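Local coordinates for protein tRNA-splicing endonuclease (Sulfolobus tokodaii, PDB 2CV8) that probably removes introns from precursor tRNA by cleaving at both splice sites, leaving 2',3'-cyclic phosphate and 5'-hydroxyl ends, at residues 1-5 with 61-67; 88-93 with 162-166. All coordinates share one frame; numbering follows the deposited sequence.

Interaction 1. Residues 1-5 with 61-67; sequences MIGEL and KLEIVSN
Val-65 N donates to Gly-3 O over 2.8 Å, while Gly-3 N donates to Glu-63 O at 2.9 Å. Gly-3 thus bonds to both neighbours of Ile-64, the alternation of a parallel pair. Glu-63 N to Met-1 O (3.0 Å) and Leu-5 N to Val-65 O (2.8 Å) extend the ladder at its two ends. Leu-62 CD1 packs against the backbone of Gly-3, 3.9 Å from Gly-3 N. On the face carrying Ile-2, Glu-4, Glu-63 and Val-65, Ile-2 CD1 reaches over to Val-65 CG2 (3.4 Å). A bend in the Glu-4 chain (chi2 -85°) brings its carboxylate back toward the end of the neighbouring strand, OE2 lying 3.5 Å from Asn-67 N. Cut back to an alanine, the side chain would lose its carboxylate, and the backbone N of Asn-67 is likely to be left without that neighbouring charge. Glu-63 turns outward to a salt bridge with Arg-70. The other face is apolar: Ile-64 and Leu-5 pack on helices 50-58 and 73-83. This is the parallel pairing of strands 2-6 and 63-66 within the mixed sheet of the N-terminal domain.

Interaction 2. Residues 88-93 with 162-166; sequences RILYSV and IVNLT
Val-163 sets both of its methyl groups against helix 87-99, and the contact is made by van der Waals packing, mostly between apolar groups. CG1 of Val-163 comes up to Ser-92 CB at 3.4 Å, while its CG2 meets Val-93 CG2 at 3.6 Å, so the branched side chain spans two successive residues of the helix. Valine suits the place well: beta-branching favours the extended backbone and offers two methyls to the neighbouring surface. Two residues on, past the end of the strand, Leu-165 divides its own branches in the same way. Its CD1 lies 3.7 Å from Arg-88 CB, the two side chains crossing at about a right angle, and its CD2 touches Ile-89 CG2 at 3.9 Å. Arg-88 contributes CB here, and its side chain also touches Tyr-77 and Val-81 of helix 73-83.

The polar interaction is kept inside the helix. With OG beside its own backbone N (chi1 -68°), Ser-92 turns the hydroxyl back one turn and donates to Arg-88 O at 2.8 Å. Ser-92 N bonds the same oxygen at 3.1 Å from the opposite face of the carbonyl plane, so this acceptor is gripped twice.

Helix spacing gathers Arg-88, Ile-89, Ser-92 and Val-93 along one flank, the one that meets Val-163 and Leu-165, whereas Leu-90 packs on Ala-132 of the adjoining strand and Tyr-91 on helix 50-58. Ile-162 points away from the helix and packs on Ser-141 of the second subunit.

The chemistry implies that helix 87-99 rests on the end of inner strand 157-163 and the residues after it through a partly buried apolar surface; that Ser-92 OG already bonds Arg-88 O probably lets a serine sit beside valine and leucine methyls.

Overall arrangement
From the N terminus, the chain lays down strand 2-6, runs through helices 15-25 and 50-58, and returns at strand 63-66, where interaction 1 closes a loop of 55 residues and adds a strand beside 2-6, with 69-71 still to follow. Helix 73-83 then leads on to helix 87-99, which opens interaction 2; the chain builds most of the C-terminal sheet before strand 157-163 comes back to that helix, closing a second loop of 68 residues. The two loops follow in series, neither nesting nor crossing. Their centres lie 24 Å apart, one contact in each domain, and they do not touch. Helices 50-58 and 73-83 bridge the gap, packing against residues of both.

Interaction 1. Residues 1-5 with 61-67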
HETATM    1  N   MSE B   1      12.331 -16.041  34.889  1.00 39.99           N
HETATM    2  CA  MSE B   1      12.839 -15.484  33.604  1.00 42.21           C
HETATM    3  C   MSE B   1      13.529 -14.137  33.819  1.00 41.26           C
HETATM    4  O   MSE B   1      12.899 -13.141  34.196  1.00 22.71           O
HETATM    5  CB  MSE B   1      11.692 -15.301  32.612  1.00 62.52           C
HETATM    6  CG  MSE B   1      10.857 -16.537  32.404  1.00 85.94           C
HETATM    7 SE   MSE B   1      11.919 -18.007  31.791  1.00100.57          SE
HETATM    8  CE  MSE B   1      12.214 -18.894  33.484  1.00 97.36           C
ATOM      9  N   ILE B   2      14.833 -14.108  33.580  1.00 49.80           N
ATOM     10  CA  ILE B   2      15.591 -12.877  33.724  1.00 49.29           C
ATOM     11  C   ILE B   2      16.472 -12.694  32.493  1.00 40.75           C
ATOM     12  O   ILE B   2      17.094 -13.639  32.017  1.00 35.66           O
ATOM     13  CB  ILE B   2      16.461 -12.897  35.010  1.00 45.12           C
ATOM     14  CG1 ILE B   2      16.099 -11.700  35.892  1.00 34.18           C
ATOM     15  CG2 ILE B   2      17.953 -12.849  34.658  1.00 42.83           C
ATOM     16  CD1 ILE B   2      16.398 -10.358  35.262  1.00 42.54           C
ATOM     17  N   GLY B   3      16.506 -11.472  31.979  1.00 34.90           N
ATOM     18  CA  GLY B   3      17.301 -11.180  30.803  1.00 26.32           C
ATOM     19  C   GLY B   3      18.125  -9.927  30.987  1.00 28.33           C
ATOM     20  O   GLY B   3      17.735  -9.004  31.704  1.00 40.02           O
ATOM     21  N   GLU B   4      19.278  -9.899  30.334  1.00 30.63           N
ATOM     22  CA  GLU B   4      20.187  -8.764  30.417  1.00 32.93           C
ATOM     23  C   GLU B   4      20.045  -7.846  29.217  1.00 28.00           C
ATOM     24  O   GLU B   4      19.950  -8.299  28.079  1.00 17.39           O
ATOM     25  CB  GLU B   4      21.646  -9.252  30.496  1.00 57.57           C
ATOM     26  CG  GLU B   4      22.227  -9.366  31.902  1.00 74.36           C
ATOM     27  CD  GLU B   4      22.799  -8.053  32.416  1.00 91.03           C
ATOM     28  OE1 GLU B   4      23.236  -8.012  33.585  1.00101.24           O
ATOM     29  OE2 GLU B   4      22.817  -7.063  31.652  1.00 93.33           O
ATOM     30  N   LEU B   5      20.016  -6.550  29.481  1.00 26.37           N
ATOM     31  CA  LEU B   5      19.948  -5.585  28.405  1.00 27.05           C
ATOM     32  C   LEU B   5      21.391  -5.335  28.017  1.00 29.79           C
ATOM     33  O   LEU B   5      22.230  -5.043  28.868  1.00 35.32           O
ATOM     34  CB  LEU B   5      19.320  -4.274  28.869  1.00 23.32           C
ATOM     35  CG  LEU B   5      19.451  -3.117  27.872  1.00 16.93           C
ATOM     36  CD1 LEU B   5      18.820  -3.502  26.539  1.00 11.62           C
ATOM     37  CD2 LEU B   5      18.791  -1.864  28.449  1.00 20.88           C
ATOM     38  N   LYS B  61       5.888 -12.021  31.843  1.00 29.95           N
ATOM     39  CA  LYS B  61       6.592 -13.270  31.614  1.00 22.71           C
ATOM     40  C   LYS B  61       8.110 -13.102  31.625  1.00 18.51           C
ATOM     41  O   LYS B  61       8.845 -14.059  31.398  1.00 26.15           O
ATOM     42  CB  LYS B  61       6.161 -13.874  30.275  1.00 18.79           C
ATOM     43  CG  LYS B  61       4.875 -14.688  30.326  1.00 36.44           C
ATOM     44  CD  LYS B  61       3.638 -13.823  30.371  1.00 61.17           C
ATOM     45  CE  LYS B  61       2.381 -14.674  30.200  1.00 68.38           C
ATOM     46  NZ  LYS B  61       1.144 -13.850  30.046  1.00 62.11           N
ATOM     47  N   LEU B  62       8.585 -11.896  31.912  1.00 20.19           N
ATOM     48  CA  LEU B  62      10.022 -11.641  31.889  1.00 24.87           C
ATOM     49  C   LEU B  62      10.481 -10.406  32.647  1.00 33.44           C
ATOM     50  O   LEU B  62       9.838  -9.353  32.604  1.00 28.44           O
ATOM     51  CB  LEU B  62      10.475 -11.515  30.440  1.00 40.16           C
ATOM     52  CG  LEU B  62      11.899 -11.063  30.145  1.00 35.82           C
ATOM     53  CD1 LEU B  62      12.883 -12.100  30.627  1.00 49.26           C
ATOM     54  CD2 LEU B  62      12.048 -10.864  28.654  1.00 31.57           C
ATOM     55  N   GLU B  63      11.610 -10.548  33.331  1.00 46.56           N
ATOM     56  CA  GLU B  63      12.211  -9.456  34.088  1.00 43.65           C
ATOM     57  C   GLU B  63      13.486  -9.082  33.358  1.00 46.59           C
ATOM     58  O   GLU B  63      14.175  -9.948  32.828  1.00 44.76           O
ATOM     59  CB  GLU B  63      12.546  -9.912  35.506  1.00 65.92           C
ATOM     60  CG  GLU B  63      11.410  -9.746  36.487  1.00 83.94           C
ATOM     61  CD  GLU B  63      11.253  -8.310  36.945  1.00 94.54           C
ATOM     62  OE1 GLU B  63      11.223  -7.407  36.085  1.00103.09           O
ATOM     63  OE2 GLU B  63      11.158  -8.083  38.166  1.00103.41           O
ATOM     64  N   ILE B  64      13.803  -7.797  33.318  1.00 36.75           N
ATOM     65  CA  ILE B  64      15.007  -7.378  32.629  1.00 30.08           C
ATOM     66  C   ILE B  64      15.935  -6.547  33.494  1.00 31.08           C
ATOM     67  O   ILE B  64      15.495  -5.721  34.293  1.00 29.70           O
ATOM     68  CB  ILE B  64      14.649  -6.642  31.327  1.00 25.81           C
ATOM     69  CG1 ILE B  64      14.265  -7.687  30.271  1.00 25.54           C
ATOM     70  CG2 ILE B  64      15.816  -5.794  30.844  1.00 23.40           C
ATOM     71  CD1 ILE B  64      13.417  -7.149  29.164  1.00 30.45           C
ATOM     72  N   VAL B  65      17.230  -6.794  33.330  1.00 46.74           N
ATOM     73  CA  VAL B  65      18.253  -6.108  34.101  1.00 53.43           C
ATOM     74  C   VAL B  65      19.353  -5.574  33.213  1.00 55.91           C
ATOM     75  O   VAL B  65      19.703  -6.191  32.208  1.00 59.96           O
ATOM     76  CB  VAL B  65      18.888  -7.064  35.130  1.00 40.43           C
ATOM     77  CG1 VAL B  65      20.123  -6.433  35.747  1.00 44.45           C
ATOM     78  CG2 VAL B  65      17.877  -7.397  36.203  1.00 34.73           C
ATOM     79  N   SER B  66      19.889  -4.419  33.592  1.00 54.32           N
ATOM     80  CA  SER B  66      20.980  -3.798  32.852  1.00 65.75           C
ATOM     81  C   SER B  66      22.090  -3.499  33.842  1.00 71.21           C
ATOM     82  O   SER B  66      22.124  -2.420  34.438  1.00 69.01           O
ATOM     83  CB  SER B  66      20.523  -2.501  32.192  1.00 59.23           C
ATOM     84  OG  SER B  66      21.554  -1.972  31.378  1.00 55.03           O
ATOM     85  N   ASN B  67      22.991  -4.464  34.016  1.00 83.45           N
ATOM     86  CA  ASN B  67      24.102  -4.325  34.949  1.00 88.44           C
ATOM     87  C   ASN B  67      23.611  -3.790  36.286  1.00 86.94           C
ATOM     88  O   ASN B  67      23.842  -2.632  36.632  1.00 84.33           O
ATOM     89  CB  ASN B  67      25.180  -3.398  34.376  1.00111.85           C
ATOM     90  CG  ASN B  67      26.212  -4.143  33.545  1.00116.83           C
ATOM     91  OD1 ASN B  67      27.093  -3.531  32.936  1.00117.21           O
ATOM     92  ND2 ASN B  67      26.114  -5.470  33.522  1.00113.28           N
TER

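Interaction 2. Residues 88-93 with 162-166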
ATOM      1  N   ARG B  88       8.074   3.045  18.190  1.00 22.07           N
ATOM      2  CA  ARG B  88       6.673   3.233  18.546  1.00 23.79           C
ATOM      3  C   ARG B  88       5.710   2.515  17.608  1.00 27.68           C
ATOM      4  O   ARG B  88       4.834   1.769  18.065  1.00 29.86           O
ATOM      5  CB  ARG B  88       6.304   4.719  18.594  1.00 42.85           C
ATOM      6  CG  ARG B  88       6.847   5.468  19.795  1.00 54.27           C
ATOM      7  CD  ARG B  88       6.004   6.704  20.080  1.00 55.42           C
ATOM      8  NE  ARG B  88       6.551   7.494  21.178  1.00 66.51           N
ATOM      9  CZ  ARG B  88       7.603   8.299  21.068  1.00 65.50           C
ATOM     10  NH1 ARG B  88       8.221   8.429  19.900  1.00 71.21           N
ATOM     11  NH2 ARG B  88       8.042   8.968  22.127  1.00 69.96           N
ATOM     12  N   ILE B  89       5.859   2.719  16.303  1.00 16.57           N
ATOM     13  CA  ILE B  89       4.935   2.073  15.393  1.00 23.71           C
ATOM     14  C   ILE B  89       5.198   0.589  15.302  1.00 27.66           C
ATOM     15  O   ILE B  89       4.255  -0.193  15.125  1.00 26.67           O
ATOM     16  CB  ILE B  89       4.966   2.700  13.984  1.00 24.73           C
ATOM     17  CG1 ILE B  89       6.335   2.528  13.346  1.00 35.00           C
ATOM     18  CG2 ILE B  89       4.627   4.162  14.076  1.00 26.03           C
ATOM     19  CD1 ILE B  89       6.363   2.950  11.892  1.00 55.12           C
ATOM     20  N   LEU B  90       6.468   0.197  15.438  1.00 22.91           N
ATOM     21  CA  LEU B  90       6.838  -1.220  15.373  1.00 24.83           C
ATOM     22  C   LEU B  90       6.329  -2.009  16.575  1.00 23.50           C
ATOM     23  O   LEU B  90       5.853  -3.135  16.428  1.00 30.19           O
ATOM     24  CB  LEU B  90       8.356  -1.383  15.270  1.00 11.54           C
ATOM     25  CG  LEU B  90       8.987  -1.025  13.920  1.00 16.41           C
ATOM     26  CD1 LEU B  90      10.481  -1.115  14.032  1.00  2.42           C
ATOM     27  CD2 LEU B  90       8.468  -1.939  12.825  1.00  5.66           C
ATOM     28  N   TYR B  91       6.424  -1.424  17.764  1.00 27.38           N
ATOM     29  CA  TYR B  91       5.943  -2.109  18.951  1.00 25.99           C
ATOM     30  C   TYR B  91       4.413  -2.156  18.935  1.00 25.00           C
ATOM     31  O   TYR B  91       3.800  -3.124  19.389  1.00 37.78           O
ATOM     32  CB  TYR B  91       6.423  -1.417  20.233  1.00 14.49           C
ATOM     33  CG  TYR B  91       5.882  -2.090  21.475  1.00 23.87           C
ATOM     34  CD1 TYR B  91       6.408  -3.307  21.923  1.00 22.09           C
ATOM     35  CD2 TYR B  91       4.777  -1.564  22.151  1.00 17.63           C
ATOM     36  CE1 TYR B  91       5.843  -3.985  23.011  1.00 23.60           C
ATOM     37  CE2 TYR B  91       4.205  -2.235  23.228  1.00 26.42           C
ATOM     38  CZ  TYR B  91       4.743  -3.443  23.655  1.00 33.83           C
ATOM     39  OH  TYR B  91       4.172  -4.101  24.722  1.00 24.62           O
ATOM     40  N   SER B  92       3.795  -1.107  18.410  1.00 21.11           N
ATOM     41  CA  SER B  92       2.341  -1.062  18.344  1.00 20.25           C
ATOM     42  C   SER B  92       1.788  -2.209  17.517  1.00 18.81           C
ATOM     43  O   SER B  92       0.824  -2.858  17.932  1.00 14.96           O
ATOM     44  CB  SER B  92       1.866   0.278  17.770  1.00 18.15           C
ATOM     45  OG  SER B  92       2.140   1.333  18.680  1.00 30.39           O
ATOM     46  N   VAL B  93       2.394  -2.471  16.359  1.00 21.70           N
ATOM     47  CA  VAL B  93       1.924  -3.572  15.524  1.00 29.38           C
ATOM     48  C   VAL B  93       2.354  -4.908  16.142  1.00 27.74           C
ATOM     49  O   VAL B  93       1.573  -5.865  16.168  1.00 28.78           O
ATOM     50  CB  VAL B  93       2.472  -3.506  14.064  1.00 26.39           C
ATOM     51  CG1 VAL B  93       1.864  -4.636  13.230  1.00 23.39           C
ATOM     52  CG2 VAL B  93       2.135  -2.177  13.421  1.00 16.09           C
ATOM     53  N   ILE B 162      -0.912   0.382   9.775  1.00 24.77           N
ATOM     54  CA  ILE B 162      -0.949   1.808  10.078  1.00 30.85           C
ATOM     55  C   ILE B 162      -1.426   2.099  11.498  1.00 34.93           C
ATOM     56  O   ILE B 162      -2.581   1.853  11.849  1.00 39.30           O
ATOM     57  CB  ILE B 162      -1.809   2.535   9.047  1.00 36.55           C
ATOM     58  CG1 ILE B 162      -1.176   2.343   7.663  1.00 38.04           C
ATOM     59  CG2 ILE B 162      -1.916   4.002   9.398  1.00 46.95           C
ATOM     60  CD1 ILE B 162      -1.852   3.096   6.541  1.00 53.62           C
ATOM     61  N   VAL B 163      -0.509   2.646  12.295  1.00 33.44           N
ATOM     62  CA  VAL B 163      -0.738   2.942  13.697  1.00 37.84           C
ATOM     63  C   VAL B 163      -0.967   4.404  14.033  1.00 45.19           C
ATOM     64  O   VAL B 163      -0.292   5.287  13.510  1.00 46.66           O
ATOM     65  CB  VAL B 163       0.473   2.458  14.544  1.00 46.14           C
ATOM     66  CG1 VAL B 163       0.232   2.710  16.023  1.00 53.46           C
ATOM     67  CG2 VAL B 163       0.721   0.982  14.294  1.00 58.47           C
ATOM     68  N   ASN B 164      -1.930   4.649  14.916  1.00 50.47           N
ATOM     69  CA  ASN B 164      -2.208   5.993  15.404  1.00 50.22           C
ATOM     70  C   ASN B 164      -1.548   6.024  16.787  1.00 45.56           C
ATOM     71  O   ASN B 164      -2.000   5.349  17.714  1.00 40.42           O
ATOM     72  CB  ASN B 164      -3.712   6.219  15.550  1.00 70.04           C
ATOM     73  CG  ASN B 164      -4.040   7.514  16.275  1.00 69.51           C
ATOM     74  OD1 ASN B 164      -5.196   7.784  16.581  1.00 77.35           O
ATOM     75  ND2 ASN B 164      -3.021   8.320  16.553  1.00 72.62           N
ATOM     76  N   LEU B 165      -0.481   6.795  16.936  1.00 31.39           N
ATOM     77  CA  LEU B 165       0.195   6.836  18.220  1.00 47.25           C
ATOM     78  C   LEU B 165      -0.628   7.474  19.326  1.00 59.69           C
ATOM     79  O   LEU B 165      -0.295   7.338  20.507  1.00 70.16           O
ATOM     80  CB  LEU B 165       1.549   7.545  18.102  1.00 58.72           C
ATOM     81  CG  LEU B 165       2.651   6.773  17.366  1.00 68.82           C
ATOM     82  CD1 LEU B 165       2.715   5.322  17.874  1.00 53.24           C
ATOM     83  CD2 LEU B 165       2.371   6.796  15.878  1.00 64.65           C
ATOM     84  N   THR B 166      -1.706   8.158  18.956  1.00 64.48           N
ATOM     85  CA  THR B 166      -2.545   8.798  19.958  1.00 62.64           C
ATOM     86  C   THR B 166      -3.489   7.801  20.631  1.00 63.48           C
ATOM     87  O   THR B 166      -3.310   7.476  21.807  1.00 71.10           O
ATOM     88  CB  THR B 166      -3.356   9.958  19.349  1.00 63.55           C
ATOM     89  OG1 THR B 166      -2.459  10.936  18.806  1.00 51.53           O
ATOM     90  CG2 THR B 166      -4.208  10.621  20.420  1.00 70.58           C
TER